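Local structure of N-acetyltransferase (Staphylococcus aureus subsp. aureus, 4M85) at residues T52-Y57 with I74-E79; V106-A109 with Y114-E117; Y63-K68 with A123-R128. The protein probably transfers an acetyl group from acetyl-CoA to a substrate not yet identified. All blocks are in the same frame, centred on the assembly; numbering follows the deposited sequence.

Interaction 1: residues T52-Y57 with I74-E79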
ATOM      1  N   THR A  52       0.584 -14.332   3.313  1.00 17.66           N
ATOM      2  CA  THR A  52       0.867 -13.044   3.932  1.00 18.19           C
ATOM      3  C   THR A  52       1.856 -12.234   3.119  1.00 17.03           C
ATOM      4  O   THR A  52       3.032 -12.079   3.491  1.00 18.20           O
ATOM      5  CB  THR A  52       1.302 -13.210   5.398  1.00 18.83           C
ATOM      6  OG1 THR A  52       0.364 -14.071   6.032  1.00 19.04           O
ATOM      7  CG2 THR A  52       1.283 -11.876   6.148  1.00 18.77           C
ATOM      8  N   TYR A  53       1.336 -11.732   1.998  1.00 16.25           N
ATOM      9  CA  TYR A  53       2.031 -10.851   1.101  1.00 16.93           C
ATOM     10  C   TYR A  53       1.990  -9.450   1.742  1.00 16.33           C
ATOM     11  O   TYR A  53       1.311  -9.245   2.750  1.00 14.93           O
ATOM     12  CB  TYR A  53       1.385 -10.890  -0.318  1.00 17.09           C
ATOM     13  CG  TYR A  53       2.124 -10.021  -1.278  1.00 17.82           C
ATOM     14  CD1 TYR A  53       3.447 -10.249  -1.540  1.00 18.14           C
ATOM     15  CD2 TYR A  53       1.513  -8.931  -1.882  1.00 18.56           C
ATOM     16  CE1 TYR A  53       4.161  -9.424  -2.377  1.00 19.69           C
ATOM     17  CE2 TYR A  53       2.212  -8.101  -2.739  1.00 19.02           C
ATOM     18  CZ  TYR A  53       3.548  -8.347  -2.977  1.00 19.77           C
ATOM     19  OH  TYR A  53       4.301  -7.526  -3.793  1.00 19.69           O
ATOM     20  N   ARG A  54       2.774  -8.525   1.212  1.00 17.65           N
ATOM     21  CA  ARG A  54       2.700  -7.098   1.598  1.00 17.73           C
ATOM     22  C   ARG A  54       1.256  -6.616   1.794  1.00 18.89           C
ATOM     23  O   ARG A  54       0.902  -5.988   2.826  1.00 18.06           O
ATOM     24  CB  ARG A  54       3.335  -6.253   0.499  1.00 18.03           C
ATOM     25  CG  ARG A  54       4.856  -6.241   0.459  1.00 17.73           C
ATOM     26  CD  ARG A  54       5.302  -5.584  -0.826  1.00 18.09           C
ATOM     27  NE  ARG A  54       6.730  -5.727  -1.105  1.00 19.50           N
ATOM     28  CZ  ARG A  54       7.680  -4.864  -0.739  1.00 19.66           C
ATOM     29  NH1 ARG A  54       7.394  -3.761  -0.049  1.00 19.70           N
ATOM     30  NH2 ARG A  54       8.934  -5.094  -1.099  1.00 19.98           N
ATOM     31  N   THR A  55       0.419  -6.924   0.802  1.00 19.87           N
ATOM     32  CA  THR A  55      -0.988  -6.506   0.806  1.00 21.12           C
ATOM     33  C   THR A  55      -1.950  -7.448   1.551  1.00 20.76           C
ATOM     34  O   THR A  55      -3.153  -7.390   1.318  1.00 19.13           O
ATOM     35  CB  THR A  55      -1.480  -6.268  -0.639  1.00 21.95           C
ATOM     36  OG1 THR A  55      -1.284  -7.441  -1.403  1.00 24.27           O
ATOM     37  CG2 THR A  55      -0.697  -5.172  -1.298  1.00 23.21           C
ATOM     38  N   PHE A  56      -1.453  -8.296   2.456  1.00 19.91           N
ATOM     39  CA  PHE A  56      -2.370  -9.095   3.278  1.00 21.96           C
ATOM     40  C   PHE A  56      -3.416  -8.199   3.916  1.00 19.62           C
ATOM     41  O   PHE A  56      -3.101  -7.092   4.325  1.00 18.42           O
ATOM     42  CB  PHE A  56      -1.665  -9.874   4.396  1.00 24.67           C
ATOM     43  CG  PHE A  56      -2.371 -11.147   4.794  1.00 30.66           C
ATOM     44  CD1 PHE A  56      -2.438 -11.555   6.132  1.00 36.31           C
ATOM     45  CD2 PHE A  56      -2.919 -12.006   3.816  1.00 32.24           C
ATOM     46  CE1 PHE A  56      -3.061 -12.770   6.483  1.00 37.03           C
ATOM     47  CE2 PHE A  56      -3.545 -13.185   4.160  1.00 32.40           C
ATOM     48  CZ  PHE A  56      -3.622 -13.581   5.497  1.00 36.42           C
ATOM     49  N   TYR A  57      -4.648  -8.688   4.015  1.00 19.98           N
ATOM     50  CA  TYR A  57      -5.742  -7.909   4.621  1.00 20.58           C
ATOM     51  C   TYR A  57      -5.459  -7.575   6.075  1.00 21.83           C
ATOM     52  O   TYR A  57      -6.001  -6.596   6.603  1.00 20.58           O
ATOM     53  CB  TYR A  57      -7.119  -8.610   4.472  1.00 21.13           C
ATOM     54  CG  TYR A  57      -7.329  -9.804   5.366  1.00 21.33           C
ATOM     55  CD1 TYR A  57      -6.968 -11.071   4.950  1.00 21.55           C
ATOM     56  CD2 TYR A  57      -7.903  -9.667   6.626  1.00 22.49           C
ATOM     57  CE1 TYR A  57      -7.150 -12.168   5.755  1.00 23.10           C
ATOM     58  CE2 TYR A  57      -8.079 -10.759   7.454  1.00 23.08           C
ATOM     59  CZ  TYR A  57      -7.700 -12.009   7.013  1.00 23.98           C
ATOM     60  OH  TYR A  57      -7.855 -13.110   7.815  1.00 24.33           O
ATOM     61  N   ILE A  74      -1.955   0.666   3.891  1.00 15.15           N
ATOM     62  CA  ILE A  74      -1.284  -0.663   3.970  1.00 15.25           C
ATOM     63  C   ILE A  74       0.051  -0.461   4.665  1.00 14.72           C
ATOM     64  O   ILE A  74       0.837   0.346   4.229  1.00 13.89           O
ATOM     65  CB  ILE A  74      -1.014  -1.267   2.563  1.00 16.44           C
ATOM     66  CG1 ILE A  74      -2.286  -1.224   1.721  1.00 16.23           C
ATOM     67  CG2 ILE A  74      -0.474  -2.701   2.657  1.00 16.39           C
ATOM     68  CD1 ILE A  74      -2.163  -1.787   0.313  1.00 17.12           C
ATOM     69  N   SER A  75       0.271  -1.200   5.756  1.00 16.10           N
ATOM     70  CA  SER A  75       1.462  -1.061   6.577  1.00 15.92           C
ATOM     71  C   SER A  75       1.830  -2.381   7.264  1.00 15.88           C
ATOM     72  O   SER A  75       0.968  -3.193   7.517  1.00 16.10           O
ATOM     73  CB  SER A  75       1.245   0.003   7.628  1.00 15.97           C
ATOM     74  OG  SER A  75       0.257  -0.385   8.567  1.00 15.81           O
ATOM     75  N   TYR A  76       3.115  -2.547   7.558  1.00 17.33           N
ATOM     76  CA  TYR A  76       3.680  -3.787   8.142  1.00 18.12           C
ATOM     77  C   TYR A  76       5.133  -3.514   8.566  1.00 19.18           C
ATOM     78  O   TYR A  76       5.731  -2.508   8.135  1.00 18.89           O
ATOM     79  CB  TYR A  76       3.622  -4.936   7.123  1.00 17.17           C
ATOM     80  CG  TYR A  76       4.044  -4.508   5.744  1.00 18.21           C
ATOM     81  CD1 TYR A  76       3.109  -4.237   4.760  1.00 18.25           C
ATOM     82  CD2 TYR A  76       5.381  -4.333   5.430  1.00 18.65           C
ATOM     83  CE1 TYR A  76       3.486  -3.792   3.507  1.00 18.64           C
ATOM     84  CE2 TYR A  76       5.765  -3.903   4.175  1.00 19.71           C
ATOM     85  CZ  TYR A  76       4.814  -3.624   3.221  1.00 19.45           C
ATOM     86  OH  TYR A  76       5.224  -3.198   1.973  1.00 20.65           O
ATOM     87  N   SER A  77       5.727  -4.398   9.381  1.00 19.30           N
ATOM     88  CA  SER A  77       7.086  -4.132   9.876  1.00 20.57           C
ATOM     89  C   SER A  77       8.093  -4.131   8.763  1.00 19.81           C
ATOM     90  O   SER A  77       8.070  -5.001   7.889  1.00 19.08           O
ATOM     91  CB  SER A  77       7.537  -5.143  10.963  1.00 22.71           C
ATOM     92  OG  SER A  77       7.338  -6.460  10.514  1.00 24.29           O
ATOM     93  N   GLY A  78       8.996  -3.159   8.803  1.00 19.14           N
ATOM     94  CA  GLY A  78      10.106  -3.112   7.861  1.00 20.95           C
ATOM     95  C   GLY A  78      11.030  -4.324   7.965  1.00 23.00           C
ATOM     96  O   GLY A  78      11.605  -4.771   6.973  1.00 21.91           O
ATOM     97  N   GLU A  79      11.142  -4.903   9.155  1.00 26.64           N
ATOM     98  CA  GLU A  79      12.070  -6.012   9.310  1.00 30.49           C
ATOM     99  C   GLU A  79      11.584  -7.271   8.602  1.00 28.87           C
ATOM    100  O   GLU A  79      12.387  -8.058   8.151  1.00 29.83           O
ATOM    101  CB  GLU A  79      12.425  -6.266  10.771  1.00 35.36           C
ATOM    102  CG  GLU A  79      11.339  -6.807  11.675  1.00 41.27           C
ATOM    103  CD  GLU A  79      11.892  -7.175  13.043  1.00 49.48           C
ATOM    104  OE1 GLU A  79      13.138  -7.242  13.179  1.00 56.42           O
ATOM    105  OE2 GLU A  79      11.096  -7.389  13.981  1.00 57.22           O
TER
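Arg54 lies across the hydroxyl end of Tyr76, and the two flat groups are set nearly upright to each other, the guanidinium plane 77° from the ring plane. The arginine touches first with its aliphatic part, CG of Arg54 coming 3.4 Å from OH of Tyr76. Beyond CG the chain runs extended to NE, and the guanidinium is then turned crosswise to the chain, so that NH1 of Arg54 donates to OH of Tyr76 at 3.0 Å. This bond is clearly bent, with 140° at the hydrogen, and the hydroxyl sits near the guanidinium edge but tilted out of its plane. Tyr76 reaches this place from strand 68-77 with CG between its backbone N and carbonyl carbon (chi1 44°), which also brings CD1 of Tyr76 to 3.4 Å from O of Arg54. Arg54 and Thr55 are the two central residues of a type I turn closed by a bond from N of Phe56 to O of Tyr53. Next to the polar pair, CG2 of Thr55 meets CD1 of Ile74 at 4.0 Å, while the threonine hydroxyl is bound to Ser47. Salt bridges to Glu81 and Glu85 hold the guanidinium further, and the main partner of the tyrosine hydroxyl is OE1 of Glu117, on the neighbouring strand. Buried as it is, the arginine charge is probably balanced largely by Glu81 and Glu85, and its N-H donation, together with Glu117, would fix the direction of the phenol and polarise its oxygen.

Interaction 2: residues V106-A109 with Y114-E117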
ATOM      1  N   VAL A 106      12.450  -4.749  -4.474  1.00 22.35           N
ATOM      2  CA  VAL A 106      13.259  -3.754  -3.788  1.00 21.42           C
ATOM      3  C   VAL A 106      12.765  -3.571  -2.349  1.00 22.33           C
ATOM      4  O   VAL A 106      11.544  -3.552  -2.087  1.00 22.20           O
ATOM      5  CB  VAL A 106      13.286  -2.411  -4.552  1.00 22.69           C
ATOM      6  CG1 VAL A 106      14.184  -1.386  -3.845  1.00 22.61           C
ATOM      7  CG2 VAL A 106      13.782  -2.617  -5.987  1.00 22.49           C
ATOM      8  N   LYS A 107      13.725  -3.462  -1.433  1.00 21.77           N
ATOM      9  CA  LYS A 107      13.486  -3.185  -0.032  1.00 23.61           C
ATOM     10  C   LYS A 107      13.218  -1.684   0.083  1.00 24.12           C
ATOM     11  O   LYS A 107      14.136  -0.876  -0.049  1.00 24.86           O
ATOM     12  CB  LYS A 107      14.720  -3.585   0.811  1.00 23.99           C
ATOM     13  CG  LYS A 107      14.478  -3.699   2.313  1.00 25.35           C
ATOM     14  CD  LYS A 107      15.737  -4.188   3.033  1.00 26.25           C
ATOM     15  CE  LYS A 107      15.522  -4.377   4.533  1.00 27.22           C
ATOM     16  NZ  LYS A 107      15.673  -3.112   5.301  1.00 28.22           N
ATOM     17  N   GLU A 108      11.959  -1.318   0.322  1.00 24.28           N
ATOM     18  CA  GLU A 108      11.546   0.092   0.376  1.00 24.69           C
ATOM     19  C   GLU A 108      11.748   0.724   1.761  1.00 23.60           C
ATOM     20  O   GLU A 108      11.822   1.933   1.863  1.00 23.14           O
ATOM     21  CB  GLU A 108      10.066   0.250  -0.077  1.00 25.71           C
ATOM     22  CG  GLU A 108       9.726  -0.348  -1.449  1.00 26.05           C
ATOM     23  CD  GLU A 108       8.263  -0.163  -1.864  1.00 29.25           C
ATOM     24  OE1 GLU A 108       7.547   0.656  -1.241  1.00 30.12           O
ATOM     25  OE2 GLU A 108       7.804  -0.840  -2.811  1.00 27.33           O
ATOM     26  N   ALA A 109      11.850  -0.097   2.809  1.00 23.69           N
ATOM     27  CA  ALA A 109      11.853   0.377   4.190  1.00 23.73           C
ATOM     28  C   ALA A 109      13.091  -0.048   4.965  1.00 25.67           C
ATOM     29  O   ALA A 109      13.995  -0.659   4.420  1.00 26.45           O
ATOM     30  CB  ALA A 109      10.607  -0.106   4.897  1.00 23.13           C
ATOM     31  N   TYR A 114       7.990   0.669  11.176  1.00 23.46           N
ATOM     32  CA  TYR A 114       6.710   0.155  10.731  1.00 24.64           C
ATOM     33  C   TYR A 114       6.323   0.941   9.470  1.00 22.77           C
ATOM     34  O   TYR A 114       5.896   2.112   9.543  1.00 20.73           O
ATOM     35  CB  TYR A 114       5.680   0.246  11.844  1.00 26.08           C
ATOM     36  CG  TYR A 114       4.723  -0.897  11.809  1.00 30.77           C
ATOM     37  CD1 TYR A 114       4.946  -2.053  12.558  1.00 32.80           C
ATOM     38  CD2 TYR A 114       3.588  -0.844  10.981  1.00 33.43           C
ATOM     39  CE1 TYR A 114       4.057  -3.125  12.490  1.00 34.75           C
ATOM     40  CE2 TYR A 114       2.683  -1.896  10.917  1.00 35.75           C
ATOM     41  CZ  TYR A 114       2.914  -3.031  11.669  1.00 37.98           C
ATOM     42  OH  TYR A 114       1.994  -4.050  11.562  1.00 42.92           O
ATOM     43  N   TYR A 115       6.533   0.293   8.322  1.00 21.69           N
ATOM     44  CA  TYR A 115       6.454   0.925   6.999  1.00 21.12           C
ATOM     45  C   TYR A 115       5.034   1.012   6.493  1.00 20.73           C
ATOM     46  O   TYR A 115       4.316   0.014   6.435  1.00 19.78           O
ATOM     47  CB  TYR A 115       7.291   0.138   5.964  1.00 21.27           C
ATOM     48  CG  TYR A 115       7.286   0.690   4.552  1.00 21.50           C
ATOM     49  CD1 TYR A 115       7.645   2.018   4.294  1.00 21.50           C
ATOM     50  CD2 TYR A 115       6.973  -0.127   3.457  1.00 21.49           C
ATOM     51  CE1 TYR A 115       7.678   2.517   3.005  1.00 21.49           C
ATOM     52  CE2 TYR A 115       7.008   0.363   2.173  1.00 20.62           C
ATOM     53  CZ  TYR A 115       7.346   1.685   1.964  1.00 20.99           C
ATOM     54  OH  TYR A 115       7.375   2.180   0.715  1.00 21.06           O
ATOM     55  N   ILE A 116       4.648   2.220   6.097  1.00 20.53           N
ATOM     56  CA  ILE A 116       3.378   2.459   5.465  1.00 20.74           C
ATOM     57  C   ILE A 116       3.668   2.486   3.966  1.00 20.91           C
ATOM     58  O   ILE A 116       4.198   3.458   3.445  1.00 20.96           O
ATOM     59  CB  ILE A 116       2.781   3.798   5.908  1.00 20.76           C
ATOM     60  CG1 ILE A 116       2.596   3.828   7.433  1.00 20.01           C
ATOM     61  CG2 ILE A 116       1.438   3.998   5.241  1.00 21.27           C
ATOM     62  CD1 ILE A 116       2.319   5.193   8.004  1.00 20.01           C
ATOM     63  N   GLU A 117       3.296   1.416   3.287  1.00 21.14           N
ATOM     64  CA  GLU A 117       3.616   1.240   1.892  1.00 22.63           C
ATOM     65  C   GLU A 117       2.683   2.050   0.975  1.00 20.55           C
ATOM     66  O   GLU A 117       3.131   2.601  -0.025  1.00 19.14           O
ATOM     67  CB  GLU A 117       3.513  -0.255   1.534  1.00 25.19           C
ATOM     68  CG  GLU A 117       3.859  -0.583   0.086  1.00 30.11           C
ATOM     69  CD  GLU A 117       3.319  -1.943  -0.374  1.00 35.38           C
ATOM     70  OE1 GLU A 117       3.353  -2.923   0.390  1.00 35.29           O
ATOM     71  OE2 GLU A 117       2.861  -2.034  -1.522  1.00 43.58           O
TER
HETATM   72  O   HOH W   1       5.077   2.149  -2.222  1.00 27.71           O
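OE1 of Glu108 is gripped from two directions, by the hydroxyl of Tyr115 and by a water. The Tyr115 OH to Glu108 OE1 separation of 2.5 Å is very short, so its exact length is best treated with caution. The carboxylate oxygen lies at the ring edge, near the ring plane, although carboxylate and ring planes stand 83° apart. The water donates both to OE1 of Glu108 and to O of Glu117, at 3.0 Å each, and so joins the loop to the strand a second time. Tyr115 points its ring at the loop with CG anti to the backbone N (chi1 180°), and CB of Ala109 sits over one face, 3.4 Å from CG of Tyr115. The hydroxyl also accepts a bond from Asn150 of strand 147-152, whose amide reaches O of Glu108 as well. Strands 114-121 and 147-152 are the parallel central pair of the sheet, which in GNAT enzymes splay apart to admit acetyl-CoA. The bonds at the hydroxyl hold the end of the Tyr115 ring in place, Ala109 over one face limits its rotation, and the network of phenol, carboxylate, amide and water ties the loop to the heart of the sheet.

Interaction 3: residues Y63-K68 with A123-R128; sequences YEVENK and AAYRGR
Val65 and Tyr125 make the tight part of this surface contact, their side chains passing side by side and pointing opposite ways. CG1 of Val65, held anti to the backbone N (chi1 180°), comes to 3.9 Å from CE1 of Tyr125, and CB of Val65 lies equally near that ring carbon. Tyr125 also touches Ala70 of strand 68-77, which Val65 touches too, and Ile130 of helix 130-140. Within the loop, CD1 of Tyr125 packs 3.6 Å above the outer part of one face of the Arg128 guanidinium. Val65 closes strand 60-65 and enters a type I' turn, with Glu66 and Asn67 at its corners, that makes a two-residue hairpin into strand 68-77. The opposing loop carries the run Arg-Gly-Arg-Gly-Ile-Ala from Arg126, which fits the signature that GNAT enzymes use to bind the pyrophosphate of acetyl-CoA and probably does so here. Looser contacts flank the pair. The Lys68 chain runs roughly perpendicular to the Tyr125 side chain; its CB and CD each lie 4.0 Å from OH of Tyr125, and the amino end turns from the loop. NH1 of Arg128 stays 4.2 Å from CG1 of Val65, on the solvent-exposed side, where the ends of Lys68 and Arg128 lie.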
ATOM      1  N   TYR A  63     -11.298   2.615   4.760  1.00 18.21           N
ATOM      2  CA  TYR A  63     -12.358   3.599   4.995  1.00 19.99           C
ATOM      3  C   TYR A  63     -13.603   3.176   4.203  1.00 20.02           C
ATOM      4  O   TYR A  63     -13.631   3.229   2.976  1.00 18.68           O
ATOM      5  CB  TYR A  63     -11.913   5.002   4.595  1.00 20.00           C
ATOM      6  CG  TYR A  63     -12.742   6.111   5.220  1.00 21.85           C
ATOM      7  CD1 TYR A  63     -14.028   6.391   4.756  1.00 23.09           C
ATOM      8  CD2 TYR A  63     -12.235   6.898   6.265  1.00 23.32           C
ATOM      9  CE1 TYR A  63     -14.797   7.418   5.320  1.00 23.84           C
ATOM     10  CE2 TYR A  63     -13.001   7.910   6.845  1.00 24.65           C
ATOM     11  CZ  TYR A  63     -14.289   8.167   6.361  1.00 25.30           C
ATOM     12  OH  TYR A  63     -15.063   9.185   6.898  1.00 25.22           O
ATOM     13  N   GLU A  64     -14.612   2.735   4.933  1.00 21.43           N
ATOM     14  CA  GLU A  64     -15.855   2.267   4.362  1.00 23.47           C
ATOM     15  C   GLU A  64     -16.880   3.418   4.339  1.00 25.13           C
ATOM     16  O   GLU A  64     -17.198   3.969   5.382  1.00 25.83           O
ATOM     17  CB  GLU A  64     -16.364   1.096   5.192  1.00 25.51           C
ATOM     18  CG  GLU A  64     -17.618   0.436   4.639  1.00 27.90           C
ATOM     19  CD  GLU A  64     -18.194  -0.578   5.585  1.00 30.69           C
ATOM     20  OE1 GLU A  64     -17.413  -1.374   6.170  1.00 34.09           O
ATOM     21  OE2 GLU A  64     -19.436  -0.568   5.751  1.00 30.24           O
ATOM     22  N   VAL A  65     -17.351   3.767   3.144  1.00 25.53           N
ATOM     23  CA  VAL A  65     -18.404   4.753   2.914  1.00 29.81           C
ATOM     24  C   VAL A  65     -19.606   4.089   2.215  1.00 30.57           C
ATOM     25  O   VAL A  65     -19.473   3.488   1.116  1.00 27.19           O
ATOM     26  CB  VAL A  65     -17.927   5.899   1.972  1.00 30.66           C
ATOM     27  CG1 VAL A  65     -19.038   6.913   1.739  1.00 32.96           C
ATOM     28  CG2 VAL A  65     -16.712   6.613   2.527  1.00 31.01           C
ATOM     29  N   GLU A  66     -20.785   4.226   2.817  1.00 32.11           N
ATOM     30  CA  GLU A  66     -22.013   3.704   2.205  1.00 35.41           C
ATOM     31  C   GLU A  66     -21.835   2.236   1.793  1.00 36.02           C
ATOM     32  O   GLU A  66     -22.135   1.860   0.654  1.00 36.35           O
ATOM     33  CB  GLU A  66     -22.412   4.566   0.991  1.00 38.77           C
ATOM     34  CG  GLU A  66     -22.875   5.961   1.369  1.00 42.14           C
ATOM     35  CD  GLU A  66     -24.132   5.930   2.233  1.00 48.28           C
ATOM     36  OE1 GLU A  66     -25.107   5.250   1.835  1.00 56.65           O
ATOM     37  OE2 GLU A  66     -24.153   6.570   3.312  1.00 50.28           O
ATOM     38  N   ASN A  67     -21.298   1.440   2.720  1.00 34.59           N
ATOM     39  CA  ASN A  67     -21.054   0.011   2.528  1.00 36.56           C
ATOM     40  C   ASN A  67     -20.010  -0.348   1.460  1.00 33.32           C
ATOM     41  O   ASN A  67     -19.906  -1.498   1.078  1.00 31.18           O
ATOM     42  CB  ASN A  67     -22.377  -0.721   2.250  1.00 37.91           C
ATOM     43  CG  ASN A  67     -23.461  -0.345   3.241  1.00 41.37           C
ATOM     44  OD1 ASN A  67     -23.283  -0.507   4.446  1.00 44.40           O
ATOM     45  ND2 ASN A  67     -24.580   0.177   2.743  1.00 43.71           N
ATOM     46  N   LYS A  68     -19.241   0.635   1.001  1.00 33.72           N
ATOM     47  CA  LYS A  68     -18.222   0.437  -0.034  1.00 33.22           C
ATOM     48  C   LYS A  68     -16.850   0.890   0.468  1.00 30.42           C
ATOM     49  O   LYS A  68     -16.771   1.896   1.188  1.00 29.39           O
ATOM     50  CB  LYS A  68     -18.592   1.256  -1.269  1.00 36.58           C
ATOM     51  CG  LYS A  68     -19.596   0.572  -2.186  1.00 41.57           C
ATOM     52  CD  LYS A  68     -19.365   0.970  -3.649  1.00 46.21           C
ATOM     53  CE  LYS A  68     -20.066   0.022  -4.624  1.00 49.31           C
ATOM     54  NZ  LYS A  68     -19.675   0.296  -6.037  1.00 50.23           N
ATOM     55  N   ALA A 123     -11.061   7.718  -6.869  1.00 23.46           N
ATOM     56  CA  ALA A 123     -11.306   9.067  -7.414  1.00 24.50           C
ATOM     57  C   ALA A 123     -12.664   9.668  -6.996  1.00 24.50           C
ATOM     58  O   ALA A 123     -12.763  10.847  -6.694  1.00 24.19           O
ATOM     59  CB  ALA A 123     -11.163   9.034  -8.942  1.00 23.86           C
ATOM     60  N   ALA A 124     -13.695   8.836  -6.947  1.00 26.18           N
ATOM     61  CA  ALA A 124     -15.052   9.281  -6.600  1.00 27.94           C
ATOM     62  C   ALA A 124     -15.165   9.760  -5.152  1.00 28.23           C
ATOM     63  O   ALA A 124     -16.128  10.439  -4.804  1.00 27.52           O
ATOM     64  CB  ALA A 124     -16.055   8.155  -6.855  1.00 27.72           C
ATOM     65  N   TYR A 125     -14.193   9.405  -4.311  1.00 26.79           N
ATOM     66  CA  TYR A 125     -14.273   9.767  -2.898  1.00 27.66           C
ATOM     67  C   TYR A 125     -13.208  10.784  -2.524  1.00 27.58           C
ATOM     68  O   TYR A 125     -13.053  11.098  -1.357  1.00 27.74           O
ATOM     69  CB  TYR A 125     -14.200   8.529  -2.009  1.00 26.89           C
ATOM     70  CG  TYR A 125     -15.327   7.555  -2.238  1.00 28.80           C
ATOM     71  CD1 TYR A 125     -16.554   7.715  -1.607  1.00 30.02           C
ATOM     72  CD2 TYR A 125     -15.167   6.483  -3.096  1.00 29.51           C
ATOM     73  CE1 TYR A 125     -17.597   6.825  -1.837  1.00 31.84           C
ATOM     74  CE2 TYR A 125     -16.191   5.586  -3.337  1.00 31.89           C
ATOM     75  CZ  TYR A 125     -17.403   5.754  -2.705  1.00 33.30           C
ATOM     76  OH  TYR A 125     -18.400   4.841  -2.960  1.00 33.18           O
ATOM     77  N   ARG A 126     -12.506  11.327  -3.521  1.00 28.73           N
ATOM     78  CA  ARG A 126     -11.440  12.280  -3.260  1.00 30.59           C
ATOM     79  C   ARG A 126     -11.982  13.612  -2.762  1.00 31.42           C
ATOM     80  O   ARG A 126     -13.127  13.974  -3.044  1.00 30.47           O
ATOM     81  CB  ARG A 126     -10.546  12.484  -4.485  1.00 32.07           C
ATOM     82  CG  ARG A 126      -9.361  11.538  -4.459  1.00 35.47           C
ATOM     83  CD  ARG A 126      -8.686  11.363  -5.815  1.00 37.06           C
ATOM     84  NE  ARG A 126      -8.125  10.020  -5.917  1.00 38.29           N
ATOM     85  CZ  ARG A 126      -7.325   9.600  -6.887  1.00 44.30           C
ATOM     86  NH1 ARG A 126      -6.961  10.428  -7.870  1.00 45.35           N
ATOM     87  NH2 ARG A 126      -6.882   8.340  -6.869  1.00 46.04           N
ATOM     88  N   GLY A 127     -11.137  14.303  -1.996  1.00 32.76           N
ATOM     89  CA  GLY A 127     -11.463  15.595  -1.400  1.00 34.19           C
ATOM     90  C   GLY A 127     -12.229  15.513  -0.099  1.00 32.99           C
ATOM     91  O   GLY A 127     -12.806  16.507   0.333  1.00 33.16           O
ATOM     92  N   ARG A 128     -12.236  14.343   0.536  1.00 30.57           N
ATOM     93  CA  ARG A 128     -12.968  14.148   1.788  1.00 29.30           C
ATOM     94  C   ARG A 128     -12.069  13.872   2.982  1.00 27.30           C
ATOM     95  O   ARG A 128     -12.557  13.494   4.038  1.00 29.97           O
ATOM     96  CB  ARG A 128     -13.974  13.007   1.639  1.00 32.05           C
ATOM     97  CG  ARG A 128     -14.886  13.148   0.434  1.00 36.01           C
ATOM     98  CD  ARG A 128     -15.916  12.036   0.405  1.00 38.98           C
ATOM     99  NE  ARG A 128     -16.620  12.006  -0.878  1.00 41.92           N
ATOM    100  CZ  ARG A 128     -17.739  11.322  -1.112  1.00 42.56           C
ATOM    101  NH1 ARG A 128     -18.315  10.598  -0.150  1.00 43.35           N
ATOM    102  NH2 ARG A 128     -18.286  11.364  -2.317  1.00 42.04           N
TER

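How the interactions relate
Interactions 1 and 2 adjoin, their centres about 9 Å apart, because strands 68-77 and 114-121 are antiparallel neighbours in the mixed sheet; N of Glu117 and O of Ile74, 2.8 Å apart, probably form one of the hydrogen bonds between them. Interaction 3 lies on the other side of the chain's centre, its centre about 23 Å from that of interaction 1 and about 25 Å from that of interaction 2. Along the chain, interaction 1 closes before interaction 2 opens; 63-68 falls between the segments of interaction 1, and both segments of interaction 2 fall between those of interaction 3. One sheet thus carries a buried polar network and, remote from it, a hairpin packed on the probable cofactor loop.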